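Local coordinates for 3-hydroxyisobutyrate dehydrogenase (Thermus thermophilus, PDB 2CVZ), which probably catalyses the NADP+-dependent oxidation of 3-hydroxyisobutyrate in valine catabolism, at residues Leu232-Asp235 with Leu236-Met240; Pro94-Ser97 with Arg98-Ala101; Pro269-Asp272 with His273-Leu277; Ser204-Asn208 with Ala209-Leu213; Val259-Met262 with Ala263-Glu266. All blocks are in the same frame, centred on the assembly; numbering follows the deposited sequence.

Contact 1: residues Leu232-Asp235 with Leu236-Met240. With NDP (NADPH dihydro-nicotinamide-adenine-dinucleotide phosphate), chain G.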
loop_
_atom_site.group_PDB
_atom_site.type_symbol
_atom_site.label_atom_id
_atom_site.label_comp_id
_atom_site.label_asym_id
_atom_site.label_seq_id
_atom_site.Cartn_x
_atom_site.Cartn_y
_atom_site.Cartn_z
ATOM N N LEU C 232 14.007 -14.989 -1.258
ATOM C CA LEU C 232 13.023 -14.252 -2.043
ATOM C C LEU C 232 13.004 -12.801 -1.578
ATOM O O LEU C 232 12.872 -11.888 -2.384
ATOM C CB LEU C 232 11.625 -14.862 -1.905
ATOM C CG LEU C 232 10.531 -14.111 -2.684
ATOM C CD1 LEU C 232 10.930 -13.996 -4.156
ATOM C CD2 LEU C 232 9.202 -14.837 -2.555
ATOM N N VAL C 233 13.135 -12.586 -0.274
ATOM C CA VAL C 233 13.149 -11.221 0.236
ATOM C C VAL C 233 14.405 -10.533 -0.301
ATOM O O VAL C 233 14.366 -9.367 -0.695
ATOM C CB VAL C 233 13.142 -11.196 1.780
ATOM C CG1 VAL C 233 13.339 -9.770 2.285
ATOM C CG2 VAL C 233 11.818 -11.744 2.294
ATOM N N LYS C 234 15.513 -11.265 -0.334
ATOM C CA LYS C 234 16.763 -10.716 -0.849
ATOM C C LYS C 234 16.557 -10.298 -2.307
ATOM O O LYS C 234 17.012 -9.230 -2.721
ATOM C CB LYS C 234 17.884 -11.756 -0.736
ATOM C CG LYS C 234 19.189 -11.393 -1.453
ATOM C CD LYS C 234 19.225 -11.924 -2.886
ATOM C CE LYS C 234 19.243 -13.450 -2.921
ATOM N NZ LYS C 234 19.287 -13.979 -4.316
ATOM N N ASP C 235 15.862 -11.136 -3.074
ATOM C CA ASP C 235 15.588 -10.830 -4.479
ATOM C C ASP C 235 14.729 -9.576 -4.595
ATOM O O ASP C 235 14.981 -8.718 -5.442
ATOM C CB ASP C 235 14.855 -11.988 -5.165
ATOM C CG ASP C 235 15.701 -13.235 -5.268
ATOM O OD1 ASP C 235 16.939 -13.109 -5.350
ATOM O OD2 ASP C 235 15.120 -14.341 -5.291
ATOM N N LEU C 236 13.701 -9.481 -3.755
ATOM C CA LEU C 236 12.832 -8.310 -3.775
ATOM C C LEU C 236 13.672 -7.074 -3.462
ATOM O O LEU C 236 13.419 -5.990 -3.988
ATOM C CB LEU C 236 11.696 -8.470 -2.755
ATOM C CG LEU C 236 10.610 -9.479 -3.166
ATOM C CD1 LEU C 236 9.697 -9.804 -1.993
ATOM C CD2 LEU C 236 9.812 -8.903 -4.322
ATOM N N GLY C 237 14.682 -7.250 -2.614
ATOM C CA GLY C 237 15.557 -6.144 -2.270
ATOM C C GLY C 237 16.303 -5.669 -3.505
ATOM O O GLY C 237 16.477 -4.469 -3.723
ATOM N N ILE C 238 16.743 -6.619 -4.322
ATOM C CA ILE C 238 17.459 -6.295 -5.549
ATOM C C ILE C 238 16.493 -5.634 -6.530
ATOM O O ILE C 238 16.864 -4.707 -7.257
ATOM C CB ILE C 238 18.061 -7.569 -6.195
ATOM C CG1 ILE C 238 19.071 -8.202 -5.236
ATOM C CG2 ILE C 238 18.738 -7.221 -7.521
ATOM C CD1 ILE C 238 19.626 -9.536 -5.709
ATOM N N ALA C 239 15.251 -6.107 -6.543
ATOM C CA ALA C 239 14.241 -5.539 -7.427
ATOM C C ALA C 239 13.985 -4.070 -7.075
ATOM O O ALA C 239 13.750 -3.248 -7.962
ATOM C CB ALA C 239 12.949 -6.333 -7.327
HETATM N N MSE C 240 14.025 -3.743 -5.786
HETATM C CA MSE C 240 13.813 -2.363 -5.356
HETATM C C MSE C 240 14.948 -1.496 -5.906
HETATM O O MSE C 240 14.755 -0.322 -6.221
HETATM C CB MSE C 240 13.785 -2.267 -3.825
HETATM C CG MSE C 240 12.676 -3.079 -3.146
HETATM SE SE MSE C 240 10.894 -2.710 -3.821
HETATM C CE MSE C 240 10.748 -4.195 -5.064
HETATM P PA NDP G . 20.884 -22.965 -0.887
HETATM O O1A NDP G . 20.270 -24.256 -1.048
HETATM O O2A NDP G . 20.752 -22.134 0.361
HETATM O O5B NDP G . 22.470 -23.189 -1.226
HETATM C C5B NDP G . 23.384 -22.091 -1.112
HETATM C C4B NDP G . 24.719 -22.702 -1.511
HETATM O O4B NDP G . 25.698 -21.637 -1.365
HETATM C C3B NDP G . 25.206 -23.871 -0.718
HETATM O O3B NDP G . 25.914 -24.781 -1.599
HETATM C C2B NDP G . 26.147 -23.297 0.269
HETATM O O2B NDP G . 27.105 -24.163 0.883
HETATM C C1B NDP G . 26.709 -22.151 -0.512
HETATM N N9A NDP G . 27.250 -21.074 0.362
HETATM C C8A NDP G . 26.559 -20.257 1.287
HETATM N N7A NDP G . 27.383 -19.410 1.874
HETATM C C5A NDP G . 28.623 -19.653 1.352
HETATM C C6A NDP G . 29.906 -19.096 1.560
HETATM N N6A NDP G . 30.075 -18.105 2.436
HETATM N N1A NDP G . 30.963 -19.578 0.858
HETATM C C2A NDP G . 30.787 -20.583 -0.030
HETATM N N3A NDP G . 29.619 -21.177 -0.299
HETATM C C4A NDP G . 28.562 -20.661 0.432
HETATM O O3 NDP G . 20.499 -22.020 -2.085
HETATM P PN NDP G . 19.623 -22.123 -3.417
HETATM O O1N NDP G . 18.247 -22.406 -2.998
HETATM O O2N NDP G . 20.383 -23.100 -4.265
HETATM O O5D NDP G . 19.857 -20.668 -4.030
HETATM C C5D NDP G . 21.167 -20.226 -4.516
HETATM C C4D NDP G . 20.914 -19.025 -5.478
HETATM O O4D NDP G . 19.960 -19.448 -6.450
HETATM C C3D NDP G . 20.261 -17.839 -4.761
HETATM O O3D NDP G . 20.819 -16.620 -5.273
HETATM C C2D NDP G . 18.788 -18.000 -5.033
HETATM O O2D NDP G . 18.126 -16.764 -4.826
HETATM C C1D NDP G . 18.895 -18.497 -6.535
HETATM N N1N NDP G . 17.691 -19.223 -7.043
HETATM C C2N NDP G . 17.051 -20.155 -6.179
HETATM C C3N NDP G . 15.893 -20.847 -6.724
HETATM C C7N NDP G . 15.177 -21.834 -5.909
HETATM O O7N NDP G . 14.019 -22.223 -6.168
HETATM N N7N NDP G . 15.769 -22.379 -4.830
HETATM C C4N NDP G . 15.487 -20.561 -8.035
HETATM C C5N NDP G . 16.121 -19.660 -8.841
HETATM C C6N NDP G . 17.223 -18.990 -8.348
HETATM P P2B NDP G . 26.783 -25.125 2.060
HETATM O O1X NDP G . 28.096 -25.286 2.715
HETATM O O2X NDP G . 26.236 -26.391 1.500
HETATM O O3X NDP G . 25.771 -24.469 2.998
#
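The D235 carboxylate, the flat group here, has K234 NZ on the syn side of OD1, 2.7 Å away and 27° out of plane, while I238 CD1 comes within 4.5 Å of OD1 from the next turn of the helix. The NADPH ribose oxygen O2D lies near both OD1 and OD2. K234 and I238 run alongside each other in the same direction, with K234 CD against I238 CD1 at 3.7 Å. K234 starts with CG anti to the backbone N (chi1 170°), then bends at chi2 and chi3, which brings its ammonium beside OD1 of D235. There NZ donates to both hydroxyl oxygens of the nicotinamide ribose, O2D at 3.1 Å and O3D at 3.2 Å; S91 O is a further acceptor. With a methionine in place of K234, the D235 carboxylate would probably lose its ion-pair mate and the ribose hydroxyls a shared donor. Behind this polar end, L236 CD1 packs 4.4 Å from L232 CG, and backbone bonds such as A239 N to D235 O continue the helix. One turn of helix 229-243 thus presents a lysine-aspartate pair to the nicotinamide ribose and forms part of the NADPH pocket.

Contact 2: residues Pro94-Ser97 with Arg98-Ala101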
loop_
_atom_site.group_PDB
_atom_site.type_symbol
_atom_site.label_atom_id
_atom_site.label_comp_id
_atom_site.label_asym_id
_atom_site.label_seq_id
_atom_site.Cartn_x
_atom_site.Cartn_y
_atom_site.Cartn_z
ATOM N N PRO C 94 23.092 -6.263 -9.748
ATOM C CA PRO C 94 23.643 -5.707 -10.986
ATOM C C PRO C 94 24.947 -4.928 -10.829
ATOM O O PRO C 94 25.951 -5.257 -11.462
ATOM C CB PRO C 94 22.502 -4.836 -11.504
ATOM C CG PRO C 94 21.292 -5.599 -11.067
ATOM C CD PRO C 94 21.652 -5.964 -9.639
ATOM N N GLU C 95 24.938 -3.901 -9.986
ATOM C CA GLU C 95 26.128 -3.075 -9.796
ATOM C C GLU C 95 27.324 -3.816 -9.202
ATOM O O GLU C 95 28.436 -3.723 -9.722
ATOM C CB GLU C 95 25.796 -1.855 -8.932
ATOM C CG GLU C 95 26.774 -0.709 -9.118
ATOM C CD GLU C 95 26.966 -0.353 -10.587
ATOM O OE1 GLU C 95 25.951 -0.122 -11.282
ATOM O OE2 GLU C 95 28.129 -0.308 -11.047
ATOM N N ALA C 96 27.104 -4.551 -8.116
ATOM C CA ALA C 96 28.188 -5.292 -7.485
ATOM C C ALA C 96 28.761 -6.311 -8.465
ATOM O O ALA C 96 29.955 -6.611 -8.438
ATOM C CB ALA C 96 27.686 -5.995 -6.232
ATOM N N SER C 97 27.907 -6.839 -9.334
ATOM C CA SER C 97 28.349 -7.822 -10.310
ATOM C C SER C 97 29.206 -7.172 -11.382
ATOM O O SER C 97 30.142 -7.790 -11.885
ATOM C CB SER C 97 27.146 -8.526 -10.942
ATOM O OG SER C 97 26.465 -9.311 -9.975
ATOM N N ARG C 98 28.895 -5.925 -11.731
ATOM C CA ARG C 98 29.678 -5.219 -12.744
ATOM C C ARG C 98 31.097 -4.985 -12.238
ATOM O O ARG C 98 32.063 -5.132 -12.984
ATOM C CB ARG C 98 29.050 -3.869 -13.092
ATOM C CG ARG C 98 27.700 -3.955 -13.759
ATOM C CD ARG C 98 27.322 -2.614 -14.362
ATOM N NE ARG C 98 25.930 -2.587 -14.796
ATOM C CZ ARG C 98 24.896 -2.382 -13.987
ATOM N NH1 ARG C 98 25.090 -2.176 -12.692
ATOM N NH2 ARG C 98 23.663 -2.387 -14.476
ATOM N N ARG C 99 31.222 -4.605 -10.970
ATOM C CA ARG C 99 32.540 -4.372 -10.398
ATOM C C ARG C 99 33.302 -5.686 -10.352
ATOM O O ARG C 99 34.509 -5.723 -10.589
ATOM C CB ARG C 99 32.425 -3.778 -8.993
ATOM C CG ARG C 99 31.992 -2.318 -8.978
ATOM C CD ARG C 99 32.183 -1.706 -7.599
ATOM N NE ARG C 99 31.203 -2.192 -6.633
ATOM C CZ ARG C 99 29.930 -1.809 -6.610
ATOM N NH1 ARG C 99 29.483 -0.931 -7.499
ATOM N NH2 ARG C 99 29.106 -2.301 -5.697
ATOM N N LEU C 100 32.591 -6.767 -10.048
ATOM C CA LEU C 100 33.212 -8.084 -9.993
ATOM C C LEU C 100 33.731 -8.438 -11.381
ATOM O O LEU C 100 34.831 -8.975 -11.528
ATOM C CB LEU C 100 32.196 -9.135 -9.530
ATOM C CG LEU C 100 32.684 -10.587 -9.523
ATOM C CD1 LEU C 100 33.877 -10.727 -8.592
ATOM C CD2 LEU C 100 31.555 -11.505 -9.087
ATOM N N ALA C 101 32.938 -8.125 -12.402
ATOM C CA ALA C 101 33.322 -8.404 -13.781
ATOM C C ALA C 101 34.621 -7.676 -14.122
ATOM O O ALA C 101 35.525 -8.255 -14.721
ATOM C CB ALA C 101 32.209 -7.973 -14.734
#
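E95 reaches R98 through a short salt bridge, OE1 to NH1 at 2.6 Å, with the carboxylate and guanidinium planes 24° apart. The two side chains cross at about a right angle, and E95 CB lies in the plane of the R98 guanidinium, at its edge. R99 comes to the same glutamate differently: its NH1 sits 3.2 Å from E95 CG, and the ion pair from E95 OE2 to R99 NH1 is long, at 3.8 Å. One face of the R99 guanidinium covers backbone, with E95 O and A96 CA both displaced toward its rim. A bend at chi3 (-73°) folds R99 back over the preceding turn, whereas R98 stays extended from CG to NE. Underneath, R99 N bonds to E95 O and L100 N to A96 O, which also accepts from Y70 OH. On the buried side S97 OG is held by E93 O, and L100 rests on V69 and Y111. The salt-bridge network thus lies along helix 94-105, the crossover helix of the beta-alpha-beta unit between strands 85-88 and 110-117 in the Rossmann-type nucleotide-binding domain.

Contact 3: residues Pro269-Asp272 with His273-Leu277; sequences PDAD and HVEAL
D272 and V274 close an Asx turn at the start of the 3-10 segment 273-275, which leads into helix 276-284. Three hydrogen bonds tie the loop to this turn. V274 N donates to D272 OD2 over 3.1 Å, approaching from well above the carboxylate plane. E275 N closes the 3-10 turn on D272 O at 2.8 Å, likewise from above the carbonyl plane. In the reverse direction D272 N gives a nearly straight bond (171°) to E275 OE1 at 2.8 Å, on the anti side of that carboxylate. E275 is extended beyond CG, which lets it reach back along the chain. Beyond the turn, D272 OD1 accepts from the backbone N of both T226 and F227.

Ionic contacts engage the remaining carboxylate oxygens: D272 OD2 forms a salt bridge to R217, and E275 OE2 pairs with R278. Bonds therefore hold both oxygens of D272 and should fix the rotation of the group.

Ring contacts centre on H273. Its imidazole points the same way as the D272 side chain, the two planes 73° apart, and OD1 lies at the ring edge, in plane, 3.3 Å from CD2. V274 CG2 lies over one face, toward the rim, and F227 meets the ring in a T-shaped (edge-to-face) stack. The methyl of A271 lies alongside the E275 carboxylate, CB 3.6 Å from OE1.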
loop_
_atom_site.group_PDB
_atom_site.type_symbol
_atom_site.label_atom_id
_atom_site.label_comp_id
_atom_site.label_asym_id
_atom_site.label_seq_id
_atom_site.Cartn_x
_atom_site.Cartn_y
_atom_site.Cartn_z
ATOM N N PRO C 269 13.663 -16.814 7.929
ATOM C CA PRO C 269 14.224 -16.833 6.577
ATOM C C PRO C 269 14.335 -18.221 5.940
ATOM O O PRO C 269 14.365 -18.342 4.716
ATOM C CB PRO C 269 15.587 -16.174 6.769
ATOM C CG PRO C 269 15.967 -16.625 8.148
ATOM C CD PRO C 269 14.685 -16.419 8.915
ATOM N N ASP C 270 14.388 -19.264 6.764
ATOM C CA ASP C 270 14.515 -20.620 6.243
ATOM C C ASP C 270 13.213 -21.332 5.885
ATOM O O ASP C 270 13.226 -22.481 5.431
ATOM C CB ASP C 270 15.338 -21.471 7.211
ATOM C CG ASP C 270 16.780 -21.012 7.288
ATOM O OD1 ASP C 270 17.437 -20.935 6.223
ATOM O OD2 ASP C 270 17.259 -20.724 8.404
ATOM N N ALA C 271 12.085 -20.659 6.086
ATOM C CA ALA C 271 10.804 -21.243 5.717
ATOM C C ALA C 271 10.791 -21.187 4.190
ATOM O O ALA C 271 11.590 -20.464 3.599
ATOM C CB ALA C 271 9.668 -20.412 6.281
ATOM N N ASP C 272 9.910 -21.946 3.546
ATOM C CA ASP C 272 9.847 -21.907 2.089
ATOM C C ASP C 272 9.142 -20.616 1.692
ATOM O O ASP C 272 8.282 -20.127 2.427
ATOM C CB ASP C 272 9.067 -23.100 1.535
ATOM C CG ASP C 272 9.015 -23.098 0.019
ATOM O OD1 ASP C 272 10.075 -23.302 -0.609
ATOM O OD2 ASP C 272 7.922 -22.883 -0.542
ATOM N N HIS C 273 9.498 -20.066 0.535
ATOM C CA HIS C 273 8.883 -18.819 0.090
ATOM C C HIS C 273 7.360 -18.887 0.043
ATOM O O HIS C 273 6.677 -17.910 0.361
ATOM C CB HIS C 273 9.435 -18.394 -1.284
ATOM C CG HIS C 273 9.120 -19.346 -2.398
ATOM N ND1 HIS C 273 8.636 -18.924 -3.619
ATOM C CD2 HIS C 273 9.255 -20.690 -2.493
ATOM C CE1 HIS C 273 8.487 -19.967 -4.417
ATOM N NE2 HIS C 273 8.857 -21.051 -3.759
ATOM N N VAL C 274 6.820 -20.039 -0.341
ATOM C CA VAL C 274 5.372 -20.188 -0.420
ATOM C C VAL C 274 4.727 -20.178 0.965
ATOM O O VAL C 274 3.533 -19.909 1.101
ATOM C CB VAL C 274 4.995 -21.482 -1.172
ATOM C CG1 VAL C 274 3.481 -21.649 -1.215
ATOM C CG2 VAL C 274 5.555 -21.426 -2.589
ATOM N N GLU C 275 5.514 -20.459 1.997
ATOM C CA GLU C 275 4.981 -20.449 3.356
ATOM C C GLU C 275 4.603 -19.035 3.784
ATOM O O GLU C 275 4.006 -18.835 4.843
ATOM C CB GLU C 275 5.992 -21.052 4.336
ATOM C CG GLU C 275 5.994 -22.575 4.314
ATOM C CD GLU C 275 6.880 -23.181 5.379
ATOM O OE1 GLU C 275 8.082 -23.384 5.112
ATOM O OE2 GLU C 275 6.371 -23.449 6.487
ATOM N N ALA C 276 4.945 -18.052 2.960
ATOM C CA ALA C 276 4.597 -16.672 3.279
ATOM C C ALA C 276 3.080 -16.595 3.443
ATOM O O ALA C 276 2.567 -15.795 4.223
ATOM C CB ALA C 276 5.065 -15.730 2.164
ATOM N N LEU C 277 2.364 -17.448 2.713
ATOM C CA LEU C 277 0.910 -17.466 2.789
ATOM C C LEU C 277 0.418 -17.929 4.158
ATOM O O LEU C 277 -0.727 -17.678 4.525
ATOM C CB LEU C 277 0.325 -18.349 1.676
ATOM C CG LEU C 277 -0.021 -17.604 0.375
ATOM C CD1 LEU C 277 1.189 -16.852 -0.130
ATOM C CD2 LEU C 277 -0.525 -18.584 -0.677
#

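Contact 4: residues Ser204-Asn208 with Ala209-Leu213; sequences SGRSN and ATENL
The capping box of S207 and T210, at the start of helix 208-212, is the tightly packed part of this contact. S207 N donates to T210 OG1 at 3.0 Å, and the return bond, T210 N to S207 OG, is weak at 3.3 Å. Both hydroxyls sit between their backbone N and carbonyl carbon (chi1 near 63°), which turns them toward each other's amide; T210 OG1 also bonds to N201 OD1. The outer side is looser. R206 and E211 come near each other without a salt bridge, NE to OE2 being 4.1 Å, although R206 CD touches OE2 at 3.4 Å. Firm bonding returns at the subunit interface, where buried N208 accepts through OD1 from ND2 of exposed N212 and donates through ND2 to S204 O of the second subunit. Replacing N208 by alanine removes both bonds and would probably let the N212 amide turn. The N212 ND2 to N208 OD1 bond is 2.9 Å long and almost straight at 178°, with OD1 1° out of the N212 amide plane.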
loop_
_atom_site.group_PDB
_atom_site.type_symbol
_atom_site.label_atom_id
_atom_site.label_comp_id
_atom_site.label_asym_id
_atom_site.label_seq_id
_atom_site.Cartn_x
_atom_site.Cartn_y
_atom_site.Cartn_z
ATOM N N SER C 204 -8.602 -15.440 -16.700
ATOM C CA SER C 204 -7.621 -14.365 -16.833
ATOM C C SER C 204 -6.721 -14.095 -15.630
ATOM O O SER C 204 -5.647 -13.514 -15.780
ATOM C CB SER C 204 -8.334 -13.069 -17.220
ATOM O OG SER C 204 -9.209 -12.646 -16.191
ATOM N N GLY C 205 -7.152 -14.507 -14.443
ATOM C CA GLY C 205 -6.353 -14.264 -13.250
ATOM C C GLY C 205 -5.250 -15.273 -12.983
ATOM O O GLY C 205 -4.501 -15.131 -12.018
ATOM N N ARG C 206 -5.128 -16.282 -13.838
ATOM C CA ARG C 206 -4.110 -17.305 -13.637
ATOM C C ARG C 206 -2.676 -16.801 -13.728
ATOM O O ARG C 206 -2.371 -15.855 -14.451
ATOM C CB ARG C 206 -4.295 -18.452 -14.639
ATOM C CG ARG C 206 -4.046 -18.084 -16.093
ATOM C CD ARG C 206 -4.064 -19.341 -16.970
ATOM N NE ARG C 206 -3.855 -19.064 -18.391
ATOM C CZ ARG C 206 -4.763 -18.521 -19.198
ATOM N NH1 ARG C 206 -5.961 -18.186 -18.734
ATOM N NH2 ARG C 206 -4.476 -18.320 -20.478
ATOM N N SER C 207 -1.799 -17.455 -12.978
ATOM C CA SER C 207 -0.382 -17.130 -12.982
ATOM C C SER C 207 0.349 -18.410 -12.615
ATOM O O SER C 207 -0.274 -19.377 -12.181
ATOM C CB SER C 207 -0.070 -16.046 -11.948
ATOM O OG SER C 207 -0.324 -16.513 -10.632
ATOM N N ASN C 208 1.663 -18.424 -12.794
ATOM C CA ASN C 208 2.439 -19.599 -12.433
ATOM C C ASN C 208 2.191 -19.905 -10.955
ATOM O O ASN C 208 2.197 -21.061 -10.539
ATOM C CB ASN C 208 3.929 -19.343 -12.668
ATOM C CG ASN C 208 4.813 -20.360 -11.966
ATOM O OD1 ASN C 208 4.768 -21.552 -12.265
ATOM N ND2 ASN C 208 5.614 -19.890 -11.018
ATOM N N ALA C 209 1.963 -18.860 -10.163
ATOM C CA ALA C 209 1.716 -19.028 -8.733
ATOM C C ALA C 209 0.440 -19.822 -8.454
ATOM O O ALA C 209 0.439 -20.726 -7.618
ATOM C CB ALA C 209 1.638 -17.662 -8.046
ATOM N N THR C 210 -0.647 -19.485 -9.143
ATOM C CA THR C 210 -1.906 -20.190 -8.932
ATOM C C THR C 210 -1.921 -21.550 -9.626
ATOM O O THR C 210 -2.619 -22.465 -9.196
ATOM C CB THR C 210 -3.121 -19.377 -9.450
ATOM O OG1 THR C 210 -3.015 -19.192 -10.869
ATOM C CG2 THR C 210 -3.187 -18.022 -8.763
ATOM N N GLU C 211 -1.141 -21.678 -10.690
ATOM C CA GLU C 211 -1.105 -22.923 -11.450
ATOM C C GLU C 211 -0.181 -23.999 -10.892
ATOM O O GLU C 211 -0.571 -25.164 -10.797
ATOM C CB GLU C 211 -0.677 -22.656 -12.897
ATOM C CG GLU C 211 -1.523 -21.661 -13.667
ATOM C CD GLU C 211 -0.952 -21.364 -15.047
ATOM O OE1 GLU C 211 0.211 -20.906 -15.128
ATOM O OE2 GLU C 211 -1.664 -21.586 -16.049
ATOM N N ASN C 212 1.032 -23.609 -10.514
ATOM C CA ASN C 212 2.024 -24.578 -10.060
ATOM C C ASN C 212 2.592 -24.496 -8.650
ATOM O O ASN C 212 3.470 -25.291 -8.304
ATOM C CB ASN C 212 3.188 -24.572 -11.050
ATOM C CG ASN C 212 2.719 -24.643 -12.493
ATOM O OD1 ASN C 212 1.997 -25.561 -12.873
ATOM N ND2 ASN C 212 3.123 -23.667 -13.299
ATOM N N LEU C 213 2.121 -23.555 -7.839
ATOM C CA LEU C 213 2.643 -23.438 -6.482
ATOM C C LEU C 213 1.598 -23.626 -5.393
ATOM O O LEU C 213 1.751 -24.475 -4.517
ATOM C CB LEU C 213 3.331 -22.083 -6.288
ATOM C CG LEU C 213 4.611 -21.816 -7.085
ATOM C CD1 LEU C 213 5.135 -20.420 -6.763
ATOM C CD2 LEU C 213 5.659 -22.859 -6.736
#

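Contact 5: residues Val259-Met262 with Ala263-Glu266; sequences VYEM and AKRE
A263 N bonds to V259 O at 3.1 Å, and its methyl group rests 3.5 Å from Y260 O. K264 follows, its N bonded to Y260 O; its side chain is extended and leads away from the preceding turn, with NZ 4.5 Å from E261 OE1, beyond a salt bridge. A water closes that gap, accepting from K264 NZ and donating to E261 OE1, each at 2.6 Å. R265, one turn on from E261, grips the same oxygen. Its NE donates to E261 OE1 at 2.7 Å, meeting it on the anti side, and OE1 lies 11° out of the guanidinium plane, while NH2 adds a weak bond at 3.1 Å. E261 OE1 thus receives two guanidinium donors and a water, and OE2 pairs with R257. A bend at chi2 (-109°) turns R265 back toward E261, carboxylate and guanidinium planes 68° apart, and NH1 is left to bond E246 of the third subunit and W283 O of the fourth. E266 N bonds to M262 O at 2.9 Å, and its carboxylate pairs with R282 of its own chain and of the fourth subunit. On the inner side of helix 251-267, Y260 packs against L232 and L236 of helix 229-243 and A276 of helix 276-284, its OH bonded to A173 O of helix 160-188.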
loop_
_atom_site.group_PDB
_atom_site.type_symbol
_atom_site.label_atom_id
_atom_site.label_comp_id
_atom_site.label_asym_id
_atom_site.label_seq_id
_atom_site.Cartn_x
_atom_site.Cartn_y
_atom_site.Cartn_z
ATOM N N VAL C 259 5.559 -6.555 2.584
ATOM C CA VAL C 259 4.753 -7.660 3.097
ATOM C C VAL C 259 5.569 -8.947 3.219
ATOM O O VAL C 259 5.399 -9.703 4.178
ATOM C CB VAL C 259 3.477 -7.910 2.238
ATOM C CG1 VAL C 259 2.634 -6.636 2.191
ATOM C CG2 VAL C 259 3.846 -8.376 0.839
ATOM N N TYR C 260 6.463 -9.207 2.267
ATOM C CA TYR C 260 7.285 -10.409 2.366
ATOM C C TYR C 260 8.299 -10.264 3.493
ATOM O O TYR C 260 8.727 -11.259 4.076
ATOM C CB TYR C 260 7.982 -10.713 1.034
ATOM C CG TYR C 260 7.100 -11.517 0.101
ATOM C CD1 TYR C 260 7.055 -12.912 0.180
ATOM C CD2 TYR C 260 6.264 -10.883 -0.816
ATOM C CE1 TYR C 260 6.196 -13.652 -0.632
ATOM C CE2 TYR C 260 5.400 -11.613 -1.630
ATOM C CZ TYR C 260 5.373 -12.996 -1.532
ATOM O OH TYR C 260 4.520 -13.714 -2.331
ATOM N N GLU C 261 8.690 -9.028 3.804
ATOM C CA GLU C 261 9.620 -8.813 4.910
ATOM C C GLU C 261 8.885 -9.224 6.183
ATOM O O GLU C 261 9.467 -9.845 7.073
ATOM C CB GLU C 261 10.035 -7.343 5.016
ATOM C CG GLU C 261 11.004 -7.070 6.176
ATOM C CD GLU C 261 12.404 -7.621 5.932
ATOM O OE1 GLU C 261 13.017 -8.146 6.884
ATOM O OE2 GLU C 261 12.901 -7.517 4.792
HETATM N N MSE C 262 7.604 -8.873 6.260
HETATM C CA MSE C 262 6.776 -9.223 7.415
HETATM C C MSE C 262 6.742 -10.737 7.560
HETATM O O MSE C 262 6.912 -11.277 8.654
HETATM C CB MSE C 262 5.341 -8.734 7.229
HETATM C CG MSE C 262 5.171 -7.235 7.123
HETATM SE SE MSE C 262 3.323 -6.834 6.772
HETATM C CE MSE C 262 3.494 -4.916 6.464
ATOM N N ALA C 263 6.495 -11.421 6.450
ATOM C CA ALA C 263 6.442 -12.874 6.474
ATOM C C ALA C 263 7.771 -13.437 6.973
ATOM O O ALA C 263 7.794 -14.343 7.806
ATOM C CB ALA C 263 6.123 -13.410 5.080
ATOM N N LYS C 264 8.873 -12.888 6.473
ATOM C CA LYS C 264 10.198 -13.350 6.862
ATOM C C LYS C 264 10.443 -13.158 8.354
ATOM O O LYS C 264 11.023 -14.019 9.013
ATOM C CB LYS C 264 11.275 -12.601 6.069
ATOM C CG LYS C 264 12.701 -12.966 6.462
ATOM C CD LYS C 264 13.703 -11.999 5.849
ATOM C CE LYS C 264 15.109 -12.268 6.353
ATOM N NZ LYS C 264 16.078 -11.238 5.873
ATOM N N ARG C 265 9.999 -12.023 8.882
ATOM C CA ARG C 265 10.193 -11.729 10.296
ATOM C C ARG C 265 9.329 -12.619 11.178
ATOM O O ARG C 265 9.711 -12.945 12.300
ATOM C CB ARG C 265 9.868 -10.260 10.570
ATOM C CG ARG C 265 10.641 -9.292 9.685
ATOM C CD ARG C 265 11.706 -8.523 10.444
ATOM N NE ARG C 265 12.542 -7.733 9.541
ATOM C CZ ARG C 265 13.454 -6.852 9.939
ATOM N NH1 ARG C 265 13.649 -6.633 11.230
ATOM N NH2 ARG C 265 14.200 -6.215 9.046
ATOM N N GLU C 266 8.172 -13.019 10.662
ATOM C CA GLU C 266 7.248 -13.857 11.420
ATOM C C GLU C 266 7.497 -15.357 11.310
ATOM O O GLU C 266 7.319 -16.088 12.286
ATOM C CB GLU C 266 5.810 -13.561 10.989
ATOM C CG GLU C 266 5.313 -12.185 11.399
ATOM C CD GLU C 266 5.060 -12.082 12.890
ATOM O OE1 GLU C 266 4.881 -10.948 13.386
ATOM O OE2 GLU C 266 5.031 -13.136 13.564
HETATM O O HOH W 1 15.219 -9.348 7.454
#

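In the fold
Contacts 1, 3 and 5 are buried and touch one another in the helical part of the chain: contact 5 packs on both of the others, and L232 of contact 1 meets H273 of contact 3. Contact 2 is only partly buried and lies in the nucleotide-binding part, yet P94 touches I238 of contact 1. Contact 4 is partly buried too; it reaches the group through L213 on H273 and faces the second subunit. Glutamate-arginine pairs mark contacts 2 and 5, on one helix each, but those of contact 5 continue into other subunits. Contacts 3 and 4 both order helix starts through side-chain to backbone bonds, whereas contact 1 alone binds NADPH directly.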